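Local coordinates for protein nucleoside diphosphate kinase (Encephalitozoon cuniculi, PDB 3MPD) that probably transfers the gamma phosphate of ATP to nucleoside diphosphates through a phosphohistidine intermediate, supplying the cell with nucleoside triphosphates other than ATP, at residues M11-A16 / E67-G72; M5-I10 / K129-W134; K90-T95 / G103-D108. All blocks are in the same frame, centred on the assembly; numbering follows the deposited sequence.

Contact 1. Residues M11-A16 / E67-G72; sequences MIKPDA and EDMMSG
Pro14, the first residue of helix 14-18, comes closest to Gly72, which leaves helical phi/psi with positive phi, with 5.0 Å between their CA atoms. The proline ring lies against the backbone of residues 69-72: CG is 3.7 Å from Met69 O and also near Gly72 O, while CB meets Ser71 OG. Met69 packs against Pro14 CD, the Lys13 chain and the Met11 methyl. With its chain bent at chi2 (-66°) and again at chi3 (-69°), it folds back, and its side chain crosses those of Lys13 and Pro14 at about a right angle. Met69 SD lies 3.8 Å from Pro14 CD and 3.7 Å from Lys13 CD, against the extended aliphatic part of the lysine. Beyond the sulfur, the two methionines meet tip to tip, Met11 CE and Met69 CE being only 3.4 Å apart, a tight methyl contact. Toward solvent the joint is wet. One water donates to Asp15 OD2 and to Asp68 O and accepts from Ser71 OG at 2.6 Å; a second donates to Asp15 OD1 and to the same hydroxyl. Both carboxylate oxygens of Asp15 are thus tied through water to the serine. The amine of Lys13 turns to Asn116, with which it hydrogen-bonds, and Met11 also packs on His119. Strand 7-12 passes into helix 14-18 with Lys13 as N-cap, bordering the nucleotide site of the NDP kinase fold, where Lys13 and Asn116 probably bind ATP and His119 probably carries the phosphate.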
loop_
_atom_site.group_PDB
_atom_site.type_symbol
_atom_site.label_atom_id
_atom_site.label_comp_id
_atom_site.label_asym_id
_atom_site.label_seq_id
_atom_site.Cartn_x
_atom_site.Cartn_y
_atom_site.Cartn_z
ATOM N N MET A 11 3.507 -7.508 -7.032
ATOM C CA MET A 11 3.707 -8.007 -5.684
ATOM C C MET A 11 5.128 -7.740 -5.242
ATOM O O MET A 11 6.088 -8.188 -5.897
ATOM C CB MET A 11 3.370 -9.506 -5.636
ATOM C CG MET A 11 3.584 -10.166 -4.290
ATOM S SD MET A 11 3.007 -11.893 -4.314
ATOM C CE MET A 11 3.902 -12.601 -5.702
ATOM N N ILE A 12 5.264 -7.011 -4.138
ATOM C CA ILE A 12 6.581 -6.775 -3.546
ATOM C C ILE A 12 6.984 -8.022 -2.763
ATOM O O ILE A 12 6.247 -8.447 -1.847
ATOM C CB ILE A 12 6.607 -5.538 -2.625
ATOM C CG1 ILE A 12 6.107 -4.302 -3.383
ATOM C CG2 ILE A 12 8.039 -5.342 -1.985
ATOM C CD1 ILE A 12 6.163 -2.990 -2.544
ATOM N N LYS A 13 8.150 -8.579 -3.116
ATOM C CA LYS A 13 8.610 -9.875 -2.570
ATOM C C LYS A 13 9.116 -9.683 -1.143
ATOM O O LYS A 13 9.505 -8.559 -0.778
ATOM C CB LYS A 13 9.710 -10.466 -3.480
ATOM C CG LYS A 13 9.204 -10.747 -4.907
ATOM C CD LYS A 13 10.141 -11.668 -5.685
ATOM C CE LYS A 13 9.441 -12.127 -6.971
ATOM N NZ LYS A 13 10.464 -12.728 -7.875
ATOM N N PRO A 14 9.132 -10.763 -0.337
ATOM C CA PRO A 14 9.332 -10.632 1.114
ATOM C C PRO A 14 10.597 -9.876 1.517
ATOM O O PRO A 14 10.561 -9.098 2.450
ATOM C CB PRO A 14 9.428 -12.105 1.593
ATOM C CG PRO A 14 8.676 -12.884 0.570
ATOM C CD PRO A 14 8.965 -12.188 -0.740
ATOM N N ASP A 15 11.712 -10.124 0.825
ATOM C CA ASP A 15 12.959 -9.460 1.149
ATOM C C ASP A 15 12.978 -7.955 0.870
ATOM O O ASP A 15 13.655 -7.206 1.587
ATOM C CB ASP A 15 14.150 -10.162 0.481
ATOM C CG ASP A 15 14.336 -11.572 0.998
ATOM O OD1 ASP A 15 14.422 -11.747 2.236
ATOM O OD2 ASP A 15 14.364 -12.509 0.179
ATOM N N ALA A 16 12.216 -7.523 -0.124
ATOM C CA ALA A 16 12.137 -6.107 -0.445
ATOM C C ALA A 16 11.342 -5.376 0.629
ATOM O O ALA A 16 11.632 -4.215 0.927
ATOM C CB ALA A 16 11.508 -5.889 -1.838
ATOM N N GLU A 67 10.009 -21.596 -1.789
ATOM C CA GLU A 67 10.435 -21.407 -0.403
ATOM C C GLU A 67 10.830 -19.964 -0.141
ATOM O O GLU A 67 10.450 -19.399 0.888
ATOM C CB GLU A 67 11.629 -22.303 -0.100
ATOM C CG GLU A 67 11.514 -23.139 1.176
ATOM C CD GLU A 67 10.608 -24.361 1.002
ATOM O OE1 GLU A 67 11.123 -25.512 0.914
ATOM O OE2 GLU A 67 9.371 -24.157 0.951
ATOM N N ASP A 68 11.592 -19.389 -1.074
ATOM C CA ASP A 68 12.006 -17.990 -1.017
ATOM C C ASP A 68 10.809 -17.039 -0.915
ATOM O O ASP A 68 10.900 -15.983 -0.272
ATOM C CB ASP A 68 12.843 -17.604 -2.254
ATOM C CG ASP A 68 14.281 -18.160 -2.218
ATOM O OD1 ASP A 68 14.780 -18.559 -1.131
ATOM O OD2 ASP A 68 14.916 -18.188 -3.304
ATOM N N MET A 69 9.699 -17.393 -1.560
ATOM C CA MET A 69 8.527 -16.520 -1.555
ATOM C C MET A 69 7.711 -16.721 -0.278
ATOM O O MET A 69 6.783 -15.969 -0.024
ATOM C CB MET A 69 7.670 -16.720 -2.810
ATOM C CG MET A 69 8.239 -16.034 -4.047
ATOM S SD MET A 69 8.199 -14.243 -3.858
ATOM C CE MET A 69 6.442 -13.947 -3.918
ATOM N N MET A 70 8.079 -17.715 0.529
ATOM C CA MET A 70 7.355 -17.998 1.772
ATOM C C MET A 70 7.992 -17.408 3.042
ATOM O O MET A 70 7.451 -17.586 4.145
ATOM C CB MET A 70 7.164 -19.506 1.939
ATOM C CG MET A 70 5.803 -20.017 1.502
ATOM S SD MET A 70 6.002 -21.738 1.095
ATOM C CE MET A 70 6.154 -22.513 2.716
ATOM N N SER A 71 9.108 -16.696 2.883
ATOM C CA SER A 71 9.957 -16.260 3.998
ATOM C C SER A 71 9.420 -15.027 4.729
ATOM O O SER A 71 10.050 -14.521 5.673
ATOM C CB SER A 71 11.400 -16.008 3.516
ATOM O OG SER A 71 11.496 -14.849 2.662
ATOM N N GLY A 72 8.267 -14.528 4.298
ATOM C CA GLY A 72 7.691 -13.365 4.947
ATOM C C GLY A 72 6.564 -12.710 4.185
ATOM O O GLY A 72 6.181 -13.155 3.098
HETATM O O HOH W 1 13.146 -14.875 0.616
HETATM O O HOH W 2 12.420 -12.719 3.834
#

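Contact 2. Residues M5-I10 / K129-W134; sequences MERTFI and KEIKLW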
loop_
_atom_site.group_PDB
_atom_site.type_symbol
_atom_site.label_atom_id
_atom_site.label_comp_id
_atom_site.label_asym_id
_atom_site.label_seq_id
_atom_site.Cartn_x
_atom_site.Cartn_y
_atom_site.Cartn_z
ATOM N N MET A 5 -9.941 0.146 -17.674
ATOM C CA MET A 5 -8.694 -0.032 -18.462
ATOM C C MET A 5 -8.003 -1.350 -18.110
ATOM O O MET A 5 -8.480 -2.113 -17.260
ATOM C CB MET A 5 -7.745 1.164 -18.239
ATOM C CG MET A 5 -8.152 2.440 -19.011
ATOM S SD MET A 5 -7.076 3.893 -18.712
ATOM C CE MET A 5 -7.410 4.269 -16.993
ATOM N N GLU A 6 -6.869 -1.615 -18.758
ATOM C CA GLU A 6 -6.074 -2.817 -18.468
ATOM C C GLU A 6 -5.602 -2.816 -17.004
ATOM O O GLU A 6 -5.356 -1.752 -16.422
ATOM C CB GLU A 6 -4.895 -2.859 -19.442
ATOM C CG GLU A 6 -3.968 -4.051 -19.361
ATOM C CD GLU A 6 -2.970 -4.070 -20.519
ATOM O OE1 GLU A 6 -3.401 -4.207 -21.684
ATOM O OE2 GLU A 6 -1.751 -3.946 -20.280
ATOM N N ARG A 7 -5.488 -3.994 -16.401
ATOM C CA ARG A 7 -4.889 -4.094 -15.058
ATOM C C ARG A 7 -3.744 -5.112 -14.942
ATOM O O ARG A 7 -3.623 -6.028 -15.763
ATOM C CB ARG A 7 -5.947 -4.388 -14.016
ATOM C CG ARG A 7 -7.022 -5.255 -14.531
ATOM C CD ARG A 7 -8.169 -5.319 -13.565
ATOM N NE ARG A 7 -8.582 -6.711 -13.500
ATOM C CZ ARG A 7 -9.372 -7.215 -12.562
ATOM N NH1 ARG A 7 -9.859 -6.436 -11.597
ATOM N NH2 ARG A 7 -9.665 -8.505 -12.598
ATOM N N THR A 8 -2.910 -4.948 -13.907
ATOM C CA THR A 8 -1.750 -5.818 -13.704
ATOM C C THR A 8 -1.538 -6.101 -12.225
ATOM O O THR A 8 -1.909 -5.292 -11.364
ATOM C CB THR A 8 -0.461 -5.240 -14.366
ATOM O OG1 THR A 8 0.578 -6.231 -14.378
ATOM C CG2 THR A 8 0.038 -3.964 -13.674
ATOM N N PHE A 9 -0.981 -7.270 -11.936
ATOM C CA PHE A 9 -0.747 -7.688 -10.570
ATOM C C PHE A 9 0.707 -7.448 -10.225
ATOM O O PHE A 9 1.601 -7.922 -10.915
ATOM C CB PHE A 9 -1.117 -9.166 -10.368
ATOM C CG PHE A 9 -0.900 -9.641 -8.970
ATOM C CD1 PHE A 9 -1.725 -9.190 -7.942
ATOM C CD2 PHE A 9 0.150 -10.504 -8.674
ATOM C CE1 PHE A 9 -1.519 -9.582 -6.632
ATOM C CE2 PHE A 9 0.362 -10.932 -7.363
ATOM C CZ PHE A 9 -0.468 -10.458 -6.333
ATOM N N ILE A 10 0.931 -6.695 -9.160
ATOM C CA ILE A 10 2.284 -6.310 -8.752
ATOM C C ILE A 10 2.455 -6.747 -7.308
ATOM O O ILE A 10 1.677 -6.351 -6.443
ATOM C CB ILE A 10 2.486 -4.790 -8.808
ATOM C CG1 ILE A 10 2.131 -4.210 -10.199
ATOM C CG2 ILE A 10 3.928 -4.404 -8.381
ATOM C CD1 ILE A 10 3.018 -4.727 -11.405
ATOM N N LYS A 129 -5.607 -14.098 -13.845
ATOM C CA LYS A 129 -5.416 -15.274 -12.990
ATOM C C LYS A 129 -4.786 -14.897 -11.638
ATOM O O LYS A 129 -5.259 -15.356 -10.603
ATOM C CB LYS A 129 -4.567 -16.350 -13.711
ATOM C CG LYS A 129 -4.024 -17.461 -12.798
ATOM C CD LYS A 129 -2.976 -18.325 -13.489
ATOM C CE LYS A 129 -1.968 -18.854 -12.480
ATOM N NZ LYS A 129 -1.337 -20.106 -12.926
ATOM N N GLU A 130 -3.722 -14.086 -11.658
ATOM C CA GLU A 130 -3.027 -13.686 -10.429
ATOM C C GLU A 130 -3.913 -12.810 -9.535
ATOM O O GLU A 130 -3.945 -13.008 -8.325
ATOM C CB GLU A 130 -1.686 -12.980 -10.732
ATOM C CG GLU A 130 -0.625 -13.933 -11.340
ATOM C CD GLU A 130 0.518 -13.201 -12.062
ATOM O OE1 GLU A 130 0.626 -11.942 -11.957
ATOM O OE2 GLU A 130 1.336 -13.897 -12.729
ATOM N N ILE A 131 -4.630 -11.857 -10.129
ATOM C CA ILE A 131 -5.575 -11.041 -9.357
ATOM C C ILE A 131 -6.626 -11.901 -8.626
ATOM O O ILE A 131 -6.828 -11.726 -7.414
ATOM C CB ILE A 131 -6.227 -9.950 -10.220
ATOM C CG1 ILE A 131 -5.176 -8.905 -10.607
ATOM C CG2 ILE A 131 -7.409 -9.293 -9.482
ATOM C CD1 ILE A 131 -5.550 -8.032 -11.775
ATOM N N LYS A 132 -7.254 -12.847 -9.339
ATOM C CA LYS A 132 -8.254 -13.739 -8.727
ATOM C C LYS A 132 -7.634 -14.667 -7.685
ATOM O O LYS A 132 -8.266 -15.007 -6.696
ATOM C CB LYS A 132 -9.005 -14.571 -9.782
ATOM C CG LYS A 132 -9.806 -13.744 -10.802
ATOM C CD LYS A 132 -10.423 -14.640 -11.885
ATOM C CE LYS A 132 -10.396 -13.949 -13.257
ATOM N NZ LYS A 132 -10.252 -14.965 -14.358
ATOM N N LEU A 133 -6.391 -15.067 -7.913
ATOM C CA LEU A 133 -5.681 -15.945 -6.984
ATOM C C LEU A 133 -5.354 -15.246 -5.658
ATOM O O LEU A 133 -5.627 -15.781 -4.588
ATOM C CB LEU A 133 -4.402 -16.461 -7.645
ATOM C CG LEU A 133 -3.586 -17.497 -6.898
ATOM C CD1 LEU A 133 -4.404 -18.795 -6.598
ATOM C CD2 LEU A 133 -2.314 -17.780 -7.699
ATOM N N TRP A 134 -4.796 -14.039 -5.741
ATOM C CA TRP A 134 -4.294 -13.334 -4.560
ATOM C C TRP A 134 -5.254 -12.340 -3.904
ATOM O O TRP A 134 -5.179 -12.121 -2.691
ATOM C CB TRP A 134 -3.023 -12.551 -4.925
ATOM C CG TRP A 134 -1.857 -13.390 -5.269
ATOM C CD1 TRP A 134 -1.481 -13.807 -6.516
ATOM C CD2 TRP A 134 -0.889 -13.903 -4.365
ATOM N NE1 TRP A 134 -0.330 -14.547 -6.442
ATOM C CE2 TRP A 134 0.056 -14.624 -5.130
ATOM C CE3 TRP A 134 -0.720 -13.822 -2.978
ATOM C CZ2 TRP A 134 1.159 -15.246 -4.559
ATOM C CZ3 TRP A 134 0.364 -14.447 -2.404
ATOM C CH2 TRP A 134 1.296 -15.157 -3.196
#
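Phe9, on strand 7-12, reaches under helix 124-134, whose segment 129-134 crosses strand segment 7-10 at 54° with the axes 7.9 Å apart. Its CG stands anti to the backbone N (chi1 -180°), which sends the ring along the helix toward Trp134. CB begins between Ile131 CG1, at 4.1 Å, and Glu130 OE1, at 3.6 Å. Next, CG and CD2 run past Glu130 CB, and CD2 also touches OE1 of that carboxylate, which is turned steeply against the ring. Farther out, CE1 meets Trp134 CB and CE2 lies 3.5 Å from Trp134 CD1. Phe9 CZ at the tip sits over the indole face, 3.4 Å from Trp134 CG, and the Phe9 ring makes an offset stack on the five-membered ring of Trp134, planes 15° apart. Two residues earlier, the Arg7 guanidinium has Ile131 CD1 over one face, 3.7 Å above the plane and toward the rim, and forms a salt bridge with Glu128. Glu130 OE1 bonds to both Ser121 and His119, probably positioning the predicted phosphohistidine, and Trp134 NE1 bonds to His52. The helix thus lies across the sheet, with Phe9 also on Ala76 and Ile131 on Val78 of strand 74-80, and helix 46-52 flanking Trp134.

Contact 3. Residues K90-T95 / G103-D108; sequences KLIGET and GTIRGD
Two nearly straight backbone bonds join the end of helix 84-92 to the start of helix 105-109. Ile105 N donates to Leu91 O at 3.0 Å (168° at the hydrogen), and Arg106 N donates to Ile92 O at the same length; both donors lie in the carbonyl plane. Successive carbonyls at one helix's C-terminal end are thereby answered by N-H groups from the first turn of the next. A third bond, Arg106 NH1 to Gly93 O, is bent to 133° and weak. NH1 also donates to a water that hydrogen-bonds with Thr95 OG1. Other sides of the guanidinium are held by Asn116 O, which takes NE, and Ile118 O, which takes NH2, so carbonyl oxygens meet all three nitrogens, NH1 only weakly, and together should restrict its rotation. Arg106, Thr95 and Asn116 are probable ATP ligands, which probably puts this joint between two helices on the wall of the nucleotide site. Thr104 is the N-cap of helix 105-109: its OG1, between the backbone N and the carbonyl carbon (chi1 63°), accepts from Gly107 N at 2.9 Å and also bonds to Ser101 O. Gly93, with positive phi, ends the preceding helix, and its CA lies 3.8 Å from Thr104 CB. Ile92 CG2 sits over the centre of the guanidinium, 3.3 Å from Arg106 CZ, while Thr95 O lies over the opposite face. The aliphatic chain of Arg106, extended from CG to NE, passes close beneath the loop, its CD 3.1 Å from Glu94 O. Farther in, Ile92 CG1 approaches Ile105 CD1, and both isoleucines rest on Ile118 of strand 118-120. Leu91 and Ile105 also pack on Phe29 of helix 22-32.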
loop_
_atom_site.group_PDB
_atom_site.type_symbol
_atom_site.label_atom_id
_atom_site.label_comp_id
_atom_site.label_asym_id
_atom_site.label_seq_id
_atom_site.Cartn_x
_atom_site.Cartn_y
_atom_site.Cartn_z
ATOM N N LYS A 90 8.169 -2.950 -17.895
ATOM C CA LYS A 90 9.267 -2.021 -18.232
ATOM C C LYS A 90 9.826 -1.320 -16.987
ATOM O O LYS A 90 11.043 -1.121 -16.873
ATOM C CB LYS A 90 8.818 -0.973 -19.243
ATOM C CG LYS A 90 9.932 -0.001 -19.644
ATOM C CD LYS A 90 9.750 0.421 -21.073
ATOM C CE LYS A 90 11.051 1.038 -21.601
ATOM N NZ LYS A 90 10.887 1.641 -22.936
ATOM N N LEU A 91 8.950 -0.921 -16.077
ATOM C CA LEU A 91 9.412 -0.288 -14.829
ATOM C C LEU A 91 10.241 -1.242 -13.933
ATOM O O LEU A 91 11.135 -0.799 -13.175
ATOM C CB LEU A 91 8.221 0.180 -14.024
ATOM C CG LEU A 91 7.316 1.302 -14.550
ATOM C CD1 LEU A 91 6.142 1.463 -13.542
ATOM C CD2 LEU A 91 8.060 2.614 -14.711
ATOM N N ILE A 92 9.901 -2.525 -14.001
ATOM C CA ILE A 92 10.507 -3.549 -13.165
ATOM C C ILE A 92 11.879 -3.973 -13.693
ATOM O O ILE A 92 12.835 -4.065 -12.912
ATOM C CB ILE A 92 9.551 -4.747 -12.988
ATOM C CG1 ILE A 92 8.411 -4.341 -12.027
ATOM C CG2 ILE A 92 10.314 -6.014 -12.447
ATOM C CD1 ILE A 92 7.156 -5.316 -12.078
ATOM N N GLY A 93 11.999 -4.213 -15.005
ATOM C CA GLY A 93 13.295 -4.609 -15.569
ATOM C C GLY A 93 13.379 -6.127 -15.695
ATOM O O GLY A 93 12.529 -6.856 -15.160
ATOM N N GLU A 94 14.393 -6.582 -16.416
ATOM C CA GLU A 94 14.704 -8.016 -16.648
ATOM C C GLU A 94 14.730 -8.895 -15.404
ATOM O O GLU A 94 15.137 -8.465 -14.333
ATOM C CB GLU A 94 16.072 -8.145 -17.345
ATOM C CG GLU A 94 15.935 -8.519 -18.811
ATOM C CD GLU A 94 15.555 -7.341 -19.680
ATOM O OE1 GLU A 94 15.030 -7.572 -20.792
ATOM O OE2 GLU A 94 15.777 -6.179 -19.251
ATOM N N THR A 95 14.334 -10.149 -15.574
ATOM C CA THR A 95 14.340 -11.100 -14.491
ATOM C C THR A 95 15.645 -11.036 -13.666
ATOM O O THR A 95 15.597 -10.930 -12.447
ATOM C CB THR A 95 14.142 -12.517 -15.046
ATOM O OG1 THR A 95 12.850 -12.573 -15.663
ATOM C CG2 THR A 95 14.237 -13.567 -13.925
ATOM N N GLY A 103 17.949 2.403 -13.550
ATOM C CA GLY A 103 16.701 3.174 -13.590
ATOM C C GLY A 103 15.468 2.285 -13.418
ATOM O O GLY A 103 14.414 2.789 -13.065
ATOM N N THR A 104 15.583 0.968 -13.651
ATOM C CA THR A 104 14.469 0.038 -13.329
ATOM C C THR A 104 14.549 -0.362 -11.862
ATOM O O THR A 104 15.583 -0.201 -11.217
ATOM C CB THR A 104 14.489 -1.270 -14.201
ATOM O OG1 THR A 104 15.680 -2.032 -13.951
ATOM C CG2 THR A 104 14.388 -0.950 -15.724
ATOM N N ILE A 105 13.467 -0.907 -11.331
ATOM C CA ILE A 105 13.437 -1.392 -9.973
ATOM C C ILE A 105 14.526 -2.440 -9.718
ATOM O O ILE A 105 15.264 -2.334 -8.757
ATOM C CB ILE A 105 12.035 -1.942 -9.636
ATOM C CG1 ILE A 105 11.054 -0.757 -9.549
ATOM C CG2 ILE A 105 12.054 -2.664 -8.307
ATOM C CD1 ILE A 105 9.569 -1.204 -9.563
ATOM N N ARG A 106 14.610 -3.442 -10.590
ATOM C CA ARG A 106 15.634 -4.494 -10.430
ATOM C C ARG A 106 17.034 -3.967 -10.708
ATOM O O ARG A 106 17.983 -4.334 -10.025
ATOM C CB ARG A 106 15.326 -5.711 -11.316
ATOM C CG ARG A 106 14.079 -6.454 -10.803
ATOM C CD ARG A 106 13.581 -7.532 -11.768
ATOM N NE ARG A 106 12.473 -8.310 -11.170
ATOM C CZ ARG A 106 11.637 -9.033 -11.902
ATOM N NH1 ARG A 106 11.775 -9.065 -13.218
ATOM N NH2 ARG A 106 10.659 -9.717 -11.332
ATOM N N GLY A 107 17.161 -3.097 -11.709
ATOM C CA GLY A 107 18.470 -2.506 -11.981
ATOM C C GLY A 107 19.040 -1.665 -10.832
ATOM O O GLY A 107 20.260 -1.625 -10.630
ATOM N N ASP A 108 18.169 -0.942 -10.136
ATOM C CA ASP A 108 18.603 -0.007 -9.078
ATOM C C ASP A 108 18.780 -0.679 -7.699
ATOM O O ASP A 108 19.627 -0.262 -6.909
ATOM C CB ASP A 108 17.599 1.149 -8.934
ATOM C CG ASP A 108 17.620 2.115 -10.139
ATOM O OD1 ASP A 108 18.594 2.135 -10.943
ATOM O OD2 ASP A 108 16.646 2.859 -10.279
HETATM O O HOH W 3 10.640 -11.346 -14.790
#

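In the fold
Contact 2 is the buried one, whereas contacts 1 and 3 are partly exposed and hold ordered water. Contacts 1 and 2 share strand 7-12 and touch where Met11 SD packs on Trp134 CZ2, so the sulfur-rich joint runs on into the aromatic one. Contact 3, across the chain's centre from contact 2, joins two helices and meets it through Ile10 CD1 and Ile92 CD1. Its chemistry is the most polar of the three across the segments, with direct backbone bonds; contact 1 relies on water bridges and contact 2 on stacking and apolar packing. In all three, residues adjoin the probable nucleotide or phosphohistidine site.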